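Local coordinates for trypsin-resistant surface T6 protein (Streptococcus pyogenes serotype M6, PDB 4P0D) that forms the backbone subunit of the group A streptococcal pilus, probably polymerised by sortase into fibres on the bacterial surface, at residues 13-18 / 107-112; 22-27 / 97-102. The protein carries 1 engineered substitution. One frame throughout, in Å; residues are numbered along the deposited sequence.

Both contacts belong to the N-terminal Ig-like domain of the pilin, and their centres lie 12 Å apart. Contact 2 pairs strands 20-31 and 94-101; contact 1 brings the loop that precedes strand 20-31 against the start of strand 108-116, the next neighbour of 94-101 in the sheet. Direct evidence for the junction is a probable hydrogen bond, 2.7 Å from Ala98 N to Ile112 O, and apolar packing of Leu100 on Tyr109 and Ile112, with Leu100 CD1 3.6 Å from Ile112 CD1. A bound calcium ion lies nearer contact 1, about 7 Å from the Ile15 side chain against about 12 Å from that of Leu23.

Contact 1 of 2, residues 13-18 / 107-112; sequences TNIEGG and RTYNPI
The hydroxyl of Tyr109 donates a hydrogen bond to the backbone carbonyl of Glu16, with OH 2.6 Å from Glu16 O, and so ties the loop between strands 7-13 and 20-31 of the Ig-like domain to the beginning of strand 108-116. The donor lies in the carbonyl plane on a lone pair, with a C=O...OH angle of 121°, and Glu16 O in turn lies at the edge of the tyrosine ring, in its plane. Glu16 N is equally near, 2.6 Å from Tyr109 OH, so the phenol end sits against both polar backbone atoms of one residue. The ring is brought there by chi1 of -82°, which sets CG opposite the carbonyl carbon of Tyr109. Beyond the hydroxyl and off to one side, CG2 of Ile15 stands 3.9 Å from Tyr109 OH, the two side chains crossing at about a right angle, and Leu100 and Pro19 also pack against Tyr109.

Towards the surface, Glu16 lies over one face of the Arg107 guanidinium. Its CB is 3.5 Å above that plane, displaced toward the rim, and the carboxylate stacks on the group with the two planes 29° apart. The salt bridge from Glu16 OE1 to Arg107 NH1 is long, 3.5 Å, and the oxygen is well out of the guanidinium plane: the attraction is one of charge, with no N-H directed at it. The donors are engaged elsewhere, NE in a salt bridge with Asp105 and NH1 in a hydrogen bond to Ser145, which would help fix the rotation of the guanidinium beneath the carboxylate. The arginine chain is bent at chi3, which swings NE and the guanidinium over Glu16 CB. Arg107 CD lies 3.3 Å from Glu16 O, the same carbonyl oxygen that accepts from the tyrosine.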
loop_
_atom_site.group_PDB
_atom_site.type_symbol
_atom_site.label_atom_id
_atom_site.label_comp_id
_atom_site.label_asym_id
_atom_site.label_seq_id
_atom_site.Cartn_x
_atom_site.Cartn_y
_atom_site.Cartn_z
ATOM N N THR A 13 28.532 -18.078 -0.797
ATOM C CA THR A 13 27.337 -18.936 -0.828
ATOM C C THR A 13 26.091 -18.204 -0.305
ATOM O O THR A 13 26.170 -17.049 0.135
ATOM C CB THR A 13 27.539 -20.213 -0.002
ATOM O OG1 THR A 13 27.830 -19.835 1.338
ATOM C CG2 THR A 13 28.675 -21.037 -0.559
ATOM N N ASN A 14 24.945 -18.880 -0.373
ATOM C CA ASN A 14 23.670 -18.328 0.089
ATOM C C ASN A 14 23.241 -17.084 -0.669
ATOM O O ASN A 14 22.682 -16.144 -0.089
ATOM C CB ASN A 14 23.678 -18.039 1.608
ATOM C CG ASN A 14 22.274 -17.947 2.188
ATOM O OD1 ASN A 14 21.393 -18.716 1.789
ATOM N ND2 ASN A 14 22.046 -17.005 3.110
ATOM N N ILE A 15 23.444 -17.099 -1.983
ATOM C CA ILE A 15 23.054 -15.993 -2.832
ATOM C C ILE A 15 21.628 -16.233 -3.323
ATOM O O ILE A 15 21.371 -17.151 -4.111
ATOM C CB ILE A 15 24.010 -15.823 -4.028
ATOM C CG1 ILE A 15 25.444 -15.644 -3.528
ATOM C CG2 ILE A 15 23.605 -14.616 -4.874
ATOM C CD1 ILE A 15 26.459 -15.337 -4.610
ATOM N N GLU A 16 20.703 -15.411 -2.834
ATOM C CA GLU A 16 19.299 -15.519 -3.179
ATOM C C GLU A 16 18.867 -14.296 -3.963
ATOM O O GLU A 16 19.410 -13.208 -3.796
ATOM C CB GLU A 16 18.468 -15.619 -1.902
ATOM C CG GLU A 16 18.601 -16.926 -1.134
ATOM C CD GLU A 16 18.045 -16.806 0.288
ATOM O OE1 GLU A 16 18.631 -16.095 1.144
ATOM O OE2 GLU A 16 17.009 -17.413 0.550
ATOM N N GLY A 17 17.896 -14.472 -4.841
ATOM C CA GLY A 17 17.303 -13.345 -5.509
ATOM C C GLY A 17 18.053 -12.834 -6.701
ATOM O O GLY A 17 17.655 -11.842 -7.266
ATOM N N GLY A 18 19.113 -13.533 -7.109
ATOM C CA GLY A 18 19.861 -13.176 -8.309
ATOM C C GLY A 18 20.445 -11.773 -8.380
ATOM O O GLY A 18 20.188 -11.034 -9.341
ATOM N N ARG A 107 15.600 -8.226 -1.931
ATOM C CA ARG A 107 16.407 -8.377 -0.743
ATOM C C ARG A 107 17.598 -7.438 -0.734
ATOM O O ARG A 107 18.039 -6.926 -1.769
ATOM C CB ARG A 107 16.824 -9.833 -0.497
ATOM C CG ARG A 107 17.909 -10.402 -1.380
ATOM C CD ARG A 107 18.132 -11.877 -1.019
ATOM N NE ARG A 107 16.874 -12.594 -0.937
ATOM C CZ ARG A 107 16.321 -13.132 0.153
ATOM N NH1 ARG A 107 16.891 -13.114 1.367
ATOM N NH2 ARG A 107 15.141 -13.702 0.007
ATOM N N THR A 108 18.099 -7.214 0.470
ATOM C CA THR A 108 19.240 -6.332 0.691
ATOM C C THR A 108 20.288 -7.096 1.483
ATOM O O THR A 108 19.953 -7.837 2.413
ATOM C CB THR A 108 18.835 -5.014 1.405
ATOM O OG1 THR A 108 19.995 -4.198 1.593
ATOM C CG2 THR A 108 18.199 -5.261 2.750
ATOM N N TYR A 109 21.550 -6.913 1.090
ATOM C CA TYR A 109 22.675 -7.723 1.553
ATOM C C TYR A 109 23.655 -6.889 2.364
ATOM O O TYR A 109 23.824 -5.705 2.094
ATOM C CB TYR A 109 23.456 -8.262 0.338
ATOM C CG TYR A 109 22.883 -9.494 -0.313
ATOM C CD1 TYR A 109 23.291 -10.759 0.086
ATOM C CD2 TYR A 109 21.964 -9.404 -1.360
ATOM C CE1 TYR A 109 22.786 -11.907 -0.526
ATOM C CE2 TYR A 109 21.453 -10.551 -1.967
ATOM C CZ TYR A 109 21.875 -11.789 -1.552
ATOM O OH TYR A 109 21.387 -12.943 -2.169
ATOM N N ASN A 110 24.294 -7.517 3.353
ATOM C CA ASN A 110 25.445 -6.922 4.002
ATOM C C ASN A 110 26.656 -7.039 3.068
ATOM O O ASN A 110 26.688 -7.928 2.200
ATOM C CB ASN A 110 25.789 -7.618 5.316
ATOM C CG ASN A 110 24.688 -7.508 6.378
ATOM O OD1 ASN A 110 23.782 -6.668 6.321
ATOM N ND2 ASN A 110 24.785 -8.372 7.363
ATOM N N PRO A 111 27.656 -6.164 3.264
ATOM C CA PRO A 111 28.960 -6.255 2.561
ATOM C C PRO A 111 29.760 -7.492 2.976
ATOM O O PRO A 111 29.553 -8.006 4.062
ATOM C CB PRO A 111 29.703 -5.006 3.014
ATOM C CG PRO A 111 28.737 -4.175 3.772
ATOM C CD PRO A 111 27.624 -5.055 4.232
ATOM N N ILE A 112 30.660 -7.963 2.126
ATOM C CA ILE A 112 31.501 -9.115 2.453
ATOM C C ILE A 112 32.968 -8.774 2.233
ATOM O O ILE A 112 33.324 -8.131 1.246
ATOM C CB ILE A 112 31.140 -10.369 1.632
ATOM C CG1 ILE A 112 29.655 -10.706 1.780
ATOM C CG2 ILE A 112 31.975 -11.562 2.100
ATOM C CD1 ILE A 112 29.178 -11.801 0.838
#

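Contact 2 of 2, residues 22-27 / 97-102; sequences TLYKIG and IALLTG
An antiparallel beta pairing within the Ig-like domain joins strand 20-31 to strand 94-101; the short segment axes approach to 4.7 Å with their directions 158° apart. Thr22 with Leu99 and Tyr24 with Ile97 are hydrogen-bonded pairs, each closed by two reciprocal N-H...O bonds, of which Tyr24 N to Ile97 O is the shortest at 2.8 Å. Between them Leu23 and Ala98 form a non-hydrogen-bonded pair. There Ala98 CA approaches Thr22 O at 3.3 Å in a CA-H...O contact.

The two faces are packed differently. On the face of Leu23 and Ala98, CD1 of the leucine presses on Ala98 CB at 3.4 Å, tighter than usual van der Waals contact, and Leu23 chi1 of -100° is far from a staggered value. On the other face, the Tyr24 and Leu99 side chains cross at about a right angle, with ring atom CE2 of Tyr24 3.7 Å from Leu99 CD1. This face is covered by helix 56-68: Ile66 touches Tyr24 and Ile26, Ile62 meets Ile97, and Asn67 meets Leu99.

Beyond the regular pairs, Ile26 and Gly27 both face Val95 in a classic beta bulge. Chi1 of 55° places Ile26 CG1 between the backbone N and carbonyl carbon, and the chain ends with CD1 3.9 Å from Ile97 CG1. At the opposite end of the pairing a water bridges the strands: it donates to Leu99 O at 2.8 Å and also hydrogen-bonds OG1 of Thr22 and OG1 of Thr101, giving that carbonyl a second donor beside Thr22 N.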
loop_
_atom_site.group_PDB
_atom_site.type_symbol
_atom_site.label_atom_id
_atom_site.label_comp_id
_atom_site.label_asym_id
_atom_site.label_seq_id
_atom_site.Cartn_x
_atom_site.Cartn_y
_atom_site.Cartn_z
ATOM N N THR A 22 29.808 -7.640 -7.342
ATOM C CA THR A 22 30.982 -6.880 -7.706
ATOM C C THR A 22 32.030 -7.008 -6.605
ATOM O O THR A 22 31.727 -6.802 -5.430
ATOM C CB THR A 22 30.647 -5.402 -7.903
ATOM O OG1 THR A 22 29.454 -5.263 -8.693
ATOM C CG2 THR A 22 31.813 -4.689 -8.591
ATOM N N LEU A 23 33.260 -7.337 -6.988
ATOM C CA LEU A 23 34.368 -7.426 -6.054
ATOM C C LEU A 23 35.280 -6.209 -6.273
ATOM O O LEU A 23 35.650 -5.899 -7.410
ATOM C CB LEU A 23 35.140 -8.731 -6.240
ATOM C CG LEU A 23 34.814 -9.845 -5.244
ATOM C CD1 LEU A 23 33.346 -10.263 -5.317
ATOM C CD2 LEU A 23 35.728 -11.044 -5.493
ATOM N N TYR A 24 35.605 -5.513 -5.187
ATOM C CA TYR A 24 36.472 -4.338 -5.264
ATOM C C TYR A 24 37.755 -4.641 -4.551
ATOM O O TYR A 24 37.748 -4.899 -3.350
ATOM C CB TYR A 24 35.800 -3.146 -4.598
ATOM C CG TYR A 24 34.459 -2.795 -5.192
ATOM C CD1 TYR A 24 34.369 -1.968 -6.293
ATOM C CD2 TYR A 24 33.270 -3.279 -4.634
ATOM C CE1 TYR A 24 33.147 -1.627 -6.843
ATOM C CE2 TYR A 24 32.044 -2.954 -5.181
ATOM C CZ TYR A 24 31.983 -2.117 -6.291
ATOM O OH TYR A 24 30.755 -1.760 -6.867
ATOM N N LYS A 25 38.867 -4.627 -5.275
ATOM C CA LYS A 25 40.136 -4.938 -4.641
ATOM C C LYS A 25 40.623 -3.747 -3.813
ATOM O O LYS A 25 40.911 -2.681 -4.362
ATOM C CB LYS A 25 41.172 -5.328 -5.683
ATOM C CG LYS A 25 42.464 -5.875 -5.114
ATOM C CD LYS A 25 43.390 -6.091 -6.304
ATOM C CE LYS A 25 44.526 -7.025 -6.031
ATOM N NZ LYS A 25 45.161 -7.330 -7.349
ATOM N N ILE A 26 40.729 -3.967 -2.507
ATOM C CA ILE A 26 41.167 -2.951 -1.546
ATOM C C ILE A 26 42.543 -3.233 -0.950
ATOM O O ILE A 26 43.083 -2.387 -0.237
ATOM C CB ILE A 26 40.164 -2.820 -0.373
ATOM C CG1 ILE A 26 39.925 -4.172 0.298
ATOM C CG2 ILE A 26 38.857 -2.241 -0.890
ATOM C CD1 ILE A 26 39.464 -4.076 1.743
ATOM N N GLY A 27 43.096 -4.419 -1.222
ATOM C CA GLY A 27 44.409 -4.826 -0.690
ATOM C C GLY A 27 45.197 -5.577 -1.754
ATOM O O GLY A 27 44.755 -6.638 -2.221
ATOM N N ILE A 97 36.403 -6.305 -1.078
ATOM C CA ILE A 97 35.050 -6.133 -0.557
ATOM C C ILE A 97 34.114 -6.580 -1.660
ATOM O O ILE A 97 34.232 -6.112 -2.784
ATOM C CB ILE A 97 34.762 -4.655 -0.238
ATOM C CG1 ILE A 97 35.656 -4.178 0.913
ATOM C CG2 ILE A 97 33.286 -4.446 0.109
ATOM C CD1 ILE A 97 35.506 -4.958 2.202
ATOM N N ALA A 98 33.185 -7.480 -1.338
ATOM C CA ALA A 98 32.150 -7.862 -2.284
ATOM C C ALA A 98 30.847 -7.171 -1.909
ATOM O O ALA A 98 30.459 -7.175 -0.739
ATOM C CB ALA A 98 31.990 -9.373 -2.296
ATOM N N LEU A 99 30.206 -6.546 -2.894
ATOM C CA LEU A 99 28.851 -6.024 -2.755
ATOM C C LEU A 99 27.876 -6.785 -3.672
ATOM O O LEU A 99 28.129 -6.967 -4.887
ATOM C CB LEU A 99 28.780 -4.524 -3.062
ATOM C CG LEU A 99 29.647 -3.615 -2.170
ATOM C CD1 LEU A 99 29.531 -2.164 -2.634
ATOM C CD2 LEU A 99 29.285 -3.735 -0.692
ATOM N N LEU A 100 26.762 -7.203 -3.074
ATOM C CA LEU A 100 25.676 -7.868 -3.794
ATOM C C LEU A 100 24.497 -6.891 -3.881
ATOM O O LEU A 100 23.950 -6.475 -2.838
ATOM C CB LEU A 100 25.267 -9.161 -3.078
ATOM C CG LEU A 100 26.344 -10.260 -2.967
ATOM C CD1 LEU A 100 27.156 -10.131 -1.681
ATOM C CD2 LEU A 100 25.709 -11.642 -3.003
ATOM N N THR A 101 24.137 -6.507 -5.105
ATOM C CA THR A 101 23.160 -5.434 -5.351
ATOM C C THR A 101 22.116 -5.898 -6.343
ATOM O O THR A 101 22.297 -6.909 -7.012
ATOM C CB THR A 101 23.816 -4.180 -5.972
ATOM O OG1 THR A 101 24.547 -4.559 -7.139
ATOM C CG2 THR A 101 24.744 -3.521 -5.010
ATOM N N GLY A 102 21.002 -5.168 -6.396
ATOM C CA GLY A 102 19.961 -5.384 -7.389
ATOM C C GLY A 102 19.242 -6.727 -7.417
ATOM O O GLY A 102 18.733 -7.109 -8.459
HETATM O O HOH W 1 27.267 -5.015 -6.754
#